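Local coordinates for protein ADP-ribosylating toxin CARDS (PDB 4TLV) that transfers the ADP-ribosyl group of NAD(+) to multiple target proteins as a mono-ADP-ribosylating toxin and causes vacuoles to form in mammalian cells, at residues Q107-A118 against T205-Q213. Sequence-based numbering, arbitrary orientation.
Sequences QVVFDSGDREMA and TPVHLSIPQ
Val108 to Phe110 pair with Val207 to Leu209 as a two-stranded parallel sheet in the pertussis toxin S1-like ADP-ribosyltransferase part of the toxin. From His208 on, the second strand belongs to the region inferred to form the NAD(+)-binding pocket. Main-chain bonds alternate along the sheet, among them Leu209 N to Val109 O at 2.9 Å. A beta bulge shifts the register between Phe110 and Ser112. There Leu209 O accepts from Asp111 N and, weakly, from Ser112 N. Pairing then resumes with Ile211 N to Ser112 O.

Ile211 is the main knob. It fills a hollow made by the Phe110 ring, the turn at Gly113 and the start of helix 115-126. Ile211 CG1 meets the edge of the ring, 4.0 Å from Phe110 CD1. Its CG2 lies against Met117 CB, and Ile211 CD1 reaches Ala118 CB at 3.6 Å. Phe36 of helix 35-40 also touches this isoleucine. Beside it, Leu209 CD2 packs on Val108 CG1, and that methyl in turn sits over the centre of one face of the Phe110 ring. Met103 of helix 92-104 touches Val108, Phe110 and Ala118.

The face bearing Val109 and His208 is more exposed. Val109 CB lies over the imidazole, 3.8 Å from the centroid of the His208 ring. Asp111 comes in at the ring edge, its carboxylate turned 51° from the ring plane. His208 ND1 donates 2.9 Å to the syn lone pair of Asp111 OD1. Further along, Met117 bends at its thioether (chi3 64°), and Met117 CE comes to 3.3 Å from Pro212 O. One water joins Ser112 OG to Ile211 O, donating to the carbonyl at 2.8 Å.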
ATOM      1  N   GLN A 107      22.930  13.840   7.194  1.00 21.49           N
ATOM      2  CA  GLN A 107      22.462  15.141   7.658  1.00 20.39           C
ATOM      3  C   GLN A 107      21.594  14.985   8.886  1.00 25.23           C
ATOM      4  O   GLN A 107      20.665  15.755   9.122  1.00 28.30           O
ATOM      5  CB  GLN A 107      21.723  15.864   6.529  1.00 23.19           C
ATOM      6  CG  GLN A 107      22.604  16.052   5.294  1.00 22.75           C
ATOM      7  CD  GLN A 107      21.839  16.490   4.049  1.00 38.64           C
ATOM      8  OE1 GLN A 107      20.653  16.804   4.111  1.00 50.06           O
ATOM      9  NE2 GLN A 107      22.528  16.517   2.911  1.00 42.74           N
ATOM     10  N   VAL A 108      21.898  13.974   9.681  1.00 21.23           N
ATOM     11  CA  VAL A 108      21.117  13.719  10.876  1.00 19.33           C
ATOM     12  C   VAL A 108      22.009  13.665  12.114  1.00 24.42           C
ATOM     13  O   VAL A 108      23.104  13.112  12.084  1.00 25.91           O
ATOM     14  CB  VAL A 108      20.333  12.389  10.753  1.00 25.78           C
ATOM     15  CG1 VAL A 108      19.804  11.949  12.118  1.00 22.11           C
ATOM     16  CG2 VAL A 108      19.192  12.530   9.725  1.00 20.47           C
ATOM     17  N   VAL A 109      21.534  14.238  13.208  1.00 23.86           N
ATOM     18  CA  VAL A 109      22.192  14.061  14.491  1.00 26.99           C
ATOM     19  C   VAL A 109      21.390  13.078  15.324  1.00 24.14           C
ATOM     20  O   VAL A 109      20.216  13.315  15.621  1.00 25.37           O
ATOM     21  CB  VAL A 109      22.341  15.410  15.229  1.00 27.01           C
ATOM     22  CG1 VAL A 109      22.631  15.186  16.701  1.00 29.79           C
ATOM     23  CG2 VAL A 109      23.441  16.234  14.575  1.00 28.40           C
ATOM     24  N   PHE A 110      22.005  11.961  15.697  1.00 21.39           N
ATOM     25  CA  PHE A 110      21.289  10.972  16.487  1.00 20.82           C
ATOM     26  C   PHE A 110      21.389  11.305  17.970  1.00 27.35           C
ATOM     27  O   PHE A 110      22.416  11.057  18.607  1.00 24.51           O
ATOM     28  CB  PHE A 110      21.783   9.545  16.168  1.00 20.18           C
ATOM     29  CG  PHE A 110      21.484   9.115  14.753  1.00 19.31           C
ATOM     30  CD1 PHE A 110      20.248   8.552  14.431  1.00 20.89           C
ATOM     31  CD2 PHE A 110      22.405   9.305  13.744  1.00 18.44           C
ATOM     32  CE1 PHE A 110      19.957   8.176  13.130  1.00 19.75           C
ATOM     33  CE2 PHE A 110      22.120   8.930  12.432  1.00 20.93           C
ATOM     34  CZ  PHE A 110      20.888   8.365  12.124  1.00 18.60           C
ATOM     35  N   ASP A 111      20.323  11.893  18.513  1.00 22.81           N
ATOM     36  CA  ASP A 111      20.255  12.169  19.944  1.00 25.11           C
ATOM     37  C   ASP A 111      20.249  10.864  20.717  1.00 28.74           C
ATOM     38  O   ASP A 111      20.756  10.776  21.835  1.00 29.18           O
ATOM     39  CB  ASP A 111      18.988  12.956  20.285  1.00 25.87           C
ATOM     40  CG  ASP A 111      19.005  14.365  19.727  1.00 32.18           C
ATOM     41  OD1 ASP A 111      20.074  14.816  19.265  1.00 29.48           O
ATOM     42  OD2 ASP A 111      17.941  15.019  19.756  1.00 32.11           O
ATOM     43  N   SER A 112      19.663   9.846  20.101  1.00 26.55           N
ATOM     44  CA  SER A 112      19.555   8.529  20.699  1.00 25.52           C
ATOM     45  C   SER A 112      19.493   7.537  19.547  1.00 26.15           C
ATOM     46  O   SER A 112      18.995   7.870  18.469  1.00 23.62           O
ATOM     47  CB  SER A 112      18.289   8.439  21.552  1.00 30.52           C
ATOM     48  OG  SER A 112      18.185   7.181  22.189  1.00 42.89           O
ATOM     49  N   GLY A 113      20.018   6.335  19.764  1.00 24.45           N
ATOM     50  CA  GLY A 113      20.065   5.324  18.720  1.00 23.82           C
ATOM     51  C   GLY A 113      21.053   5.650  17.612  1.00 23.38           C
ATOM     52  O   GLY A 113      21.950   6.478  17.781  1.00 23.75           O
ATOM     53  N   ASP A 114      20.893   4.995  16.467  1.00 19.64           N
ATOM     54  CA  ASP A 114      21.806   5.181  15.344  1.00 20.93           C
ATOM     55  C   ASP A 114      21.140   4.856  14.012  1.00 20.14           C
ATOM     56  O   ASP A 114      19.984   4.459  13.981  1.00 19.71           O
ATOM     57  CB  ASP A 114      23.094   4.367  15.535  1.00 18.84           C
ATOM     58  CG  ASP A 114      22.850   2.849  15.654  1.00 26.98           C
ATOM     59  OD1 ASP A 114      21.834   2.320  15.142  1.00 23.62           O
ATOM     60  OD2 ASP A 114      23.714   2.165  16.251  1.00 29.68           O
ATOM     61  N   ARG A 115      21.875   5.013  12.920  1.00 15.08           N
ATOM     62  CA  ARG A 115      21.290   4.835  11.599  1.00 17.92           C
ATOM     63  C   ARG A 115      20.818   3.395  11.331  1.00 21.17           C
ATOM     64  O   ARG A 115      19.770   3.191  10.725  1.00 18.36           O
ATOM     65  CB  ARG A 115      22.239   5.295  10.500  1.00 16.10           C
ATOM     66  CG  ARG A 115      21.614   5.186   9.101  1.00 19.23           C
ATOM     67  CD  ARG A 115      22.480   5.818   8.056  1.00 18.91           C
ATOM     68  NE  ARG A 115      23.645   4.999   7.720  1.00 22.30           N
ATOM     69  CZ  ARG A 115      24.547   5.347   6.808  1.00 24.34           C
ATOM     70  NH1 ARG A 115      24.417   6.484   6.142  1.00 23.57           N
ATOM     71  NH2 ARG A 115      25.574   4.556   6.546  1.00 25.30           N
ATOM     72  N   GLU A 116      21.589   2.410  11.775  1.00 18.68           N
ATOM     73  CA  GLU A 116      21.192   1.014  11.594  1.00 22.71           C
ATOM     74  C   GLU A 116      19.815   0.775  12.220  1.00 22.68           C
ATOM     75  O   GLU A 116      18.933   0.185  11.595  1.00 17.65           O
ATOM     76  CB  GLU A 116      22.238   0.057  12.184  1.00 26.61           C
ATOM     77  CG  GLU A 116      21.888  -1.428  12.014  1.00 34.55           C
ATOM     78  CD  GLU A 116      22.908  -2.378  12.660  1.00 52.04           C
ATOM     79  OE1 GLU A 116      23.861  -1.891  13.315  1.00 57.24           O
ATOM     80  OE2 GLU A 116      22.753  -3.613  12.511  1.00 48.95           O
ATOM     81  N   MET A 117      19.627   1.250  13.445  1.00 17.67           N
ATOM     82  CA  MET A 117      18.339   1.120  14.114  1.00 19.76           C
ATOM     83  C   MET A 117      17.228   1.877  13.387  1.00 20.37           C
ATOM     84  O   MET A 117      16.105   1.386  13.276  1.00 16.31           O
ATOM     85  CB  MET A 117      18.432   1.625  15.556  1.00 22.11           C
ATOM     86  CG  MET A 117      19.345   0.807  16.446  1.00 21.42           C
ATOM     87  SD  MET A 117      19.645   1.635  18.030  1.00 32.26           S
ATOM     88  CE  MET A 117      17.997   1.683  18.764  1.00 31.80           C
ATOM     89  N   ALA A 118      17.531   3.083  12.911  1.00 17.73           N
ATOM     90  CA  ALA A 118      16.520   3.874  12.214  1.00 18.55           C
ATOM     91  C   ALA A 118      16.084   3.163  10.937  1.00 16.89           C
ATOM     92  O   ALA A 118      14.903   3.175  10.575  1.00 16.11           O
ATOM     93  CB  ALA A 118      17.042   5.274  11.899  1.00 16.30           C
ATOM     94  N   THR A 205      17.830  21.498   8.515  1.00 41.49           N
ATOM     95  CA  THR A 205      18.957  20.700   8.002  1.00 51.10           C
ATOM     96  C   THR A 205      19.648  19.764   8.986  1.00 53.66           C
ATOM     97  O   THR A 205      19.650  18.544   8.778  1.00 57.11           O
ATOM     98  CB  THR A 205      20.023  21.570   7.312  1.00 54.11           C
ATOM     99  OG1 THR A 205      19.470  22.143   6.121  1.00 68.56           O
ATOM    100  CG2 THR A 205      21.241  20.720   6.945  1.00 55.88           C
ATOM    101  N   PRO A 206      20.265  20.321  10.043  1.00 51.52           N
ATOM    102  CA  PRO A 206      20.812  19.389  11.034  1.00 43.90           C
ATOM    103  C   PRO A 206      19.647  18.729  11.757  1.00 41.48           C
ATOM    104  O   PRO A 206      19.280  19.177  12.843  1.00 37.72           O
ATOM    105  CB  PRO A 206      21.579  20.303  12.000  1.00 50.24           C
ATOM    106  CG  PRO A 206      21.675  21.644  11.313  1.00 52.29           C
ATOM    107  CD  PRO A 206      20.475  21.728  10.422  1.00 47.78           C
ATOM    108  N   VAL A 207      19.048  17.701  11.162  1.00 32.72           N
ATOM    109  CA  VAL A 207      17.890  17.079  11.781  1.00 30.27           C
ATOM    110  C   VAL A 207      18.313  16.169  12.916  1.00 31.81           C
ATOM    111  O   VAL A 207      19.167  15.295  12.734  1.00 31.46           O
ATOM    112  CB  VAL A 207      17.056  16.264  10.773  1.00 31.71           C
ATOM    113  CG1 VAL A 207      15.928  15.555  11.490  1.00 31.27           C
ATOM    114  CG2 VAL A 207      16.507  17.162   9.684  1.00 29.89           C
ATOM    115  N   HIS A 208      17.707  16.377  14.079  1.00 26.33           N
ATOM    116  CA  HIS A 208      17.944  15.556  15.253  1.00 28.90           C
ATOM    117  C   HIS A 208      16.894  14.464  15.365  1.00 32.47           C
ATOM    118  O   HIS A 208      15.693  14.733  15.302  1.00 30.37           O
ATOM    119  CB  HIS A 208      17.899  16.406  16.526  1.00 28.69           C
ATOM    120  CG  HIS A 208      19.116  17.250  16.738  1.00 31.89           C
ATOM    121  ND1 HIS A 208      20.089  17.188  17.678  1.00 29.19           N
ATOM    122  CD2 HIS A 208      19.429  18.324  15.932  1.00 34.65           C
ATOM    123  CE1 HIS A 208      20.970  18.209  17.417  1.00 28.96           C
ATOM    124  NE2 HIS A 208      20.549  18.879  16.357  1.00 35.61           N
ATOM    125  N   LEU A 209      17.361  13.235  15.567  1.00 27.40           N
ATOM    126  CA  LEU A 209      16.491  12.080  15.683  1.00 23.85           C
ATOM    127  C   LEU A 209      16.781  11.307  16.964  1.00 26.60           C
ATOM    128  O   LEU A 209      17.945  11.131  17.341  1.00 28.59           O
ATOM    129  CB  LEU A 209      16.708  11.181  14.460  1.00 30.37           C
ATOM    130  CG  LEU A 209      15.605  11.082  13.406  1.00 29.37           C
ATOM    131  CD1 LEU A 209      14.840  12.372  13.255  1.00 28.61           C
ATOM    132  CD2 LEU A 209      16.158  10.576  12.051  1.00 24.07           C
ATOM    133  N   SER A 210      15.720  10.864  17.639  1.00 25.46           N
ATOM    134  CA  SER A 210      15.832   9.941  18.756  1.00 28.23           C
ATOM    135  C   SER A 210      15.174   8.622  18.379  1.00 26.45           C
ATOM    136  O   SER A 210      13.949   8.510  18.395  1.00 28.88           O
ATOM    137  CB  SER A 210      15.152  10.498  20.004  1.00 26.54           C
ATOM    138  OG  SER A 210      15.749  11.717  20.405  1.00 39.03           O
ATOM    139  N   ILE A 211      15.991   7.630  18.050  1.00 23.80           N
ATOM    140  CA  ILE A 211      15.499   6.317  17.650  1.00 19.54           C
ATOM    141  C   ILE A 211      15.317   5.427  18.866  1.00 25.38           C
ATOM    142  O   ILE A 211      16.266   5.210  19.619  1.00 22.30           O
ATOM    143  CB  ILE A 211      16.493   5.632  16.692  1.00 19.19           C
ATOM    144  CG1 ILE A 211      17.017   6.635  15.660  1.00 20.98           C
ATOM    145  CG2 ILE A 211      15.855   4.404  16.043  1.00 20.92           C
ATOM    146  CD1 ILE A 211      15.935   7.233  14.743  1.00 21.22           C
ATOM    147  N   PRO A 212      14.101   4.881  19.049  1.00 17.71           N
ATOM    148  CA  PRO A 212      13.807   4.046  20.212  1.00 18.55           C
ATOM    149  C   PRO A 212      14.419   2.643  20.091  1.00 18.34           C
ATOM    150  O   PRO A 212      14.719   2.184  18.990  1.00 20.55           O
ATOM    151  CB  PRO A 212      12.277   3.966  20.206  1.00 21.28           C
ATOM    152  CG  PRO A 212      11.904   4.119  18.763  1.00 19.87           C
ATOM    153  CD  PRO A 212      12.936   5.038  18.151  1.00 20.98           C
ATOM    154  N   GLN A 213      14.591   1.971  21.219  1.00 21.17           N
ATOM    155  CA  GLN A 213      15.173   0.636  21.211  1.00 23.28           C
ATOM    156  C   GLN A 213      14.123  -0.453  21.055  1.00 23.46           C
ATOM    157  O   GLN A 213      14.459  -1.596  20.741  1.00 19.97           O
ATOM    158  CB  GLN A 213      15.971   0.405  22.494  1.00 29.65           C
ATOM    159  CG  GLN A 213      17.196   1.302  22.591  1.00 36.44           C
ATOM    160  CD  GLN A 213      17.981   1.067  23.857  1.00 49.17           C
ATOM    161  OE1 GLN A 213      17.557   1.457  24.945  1.00 48.71           O
ATOM    162  NE2 GLN A 213      19.134   0.416  23.724  1.00 52.64           N
TER
HETATM  163  O   HOH W   1      17.421   4.775  22.158  1.00 33.16           O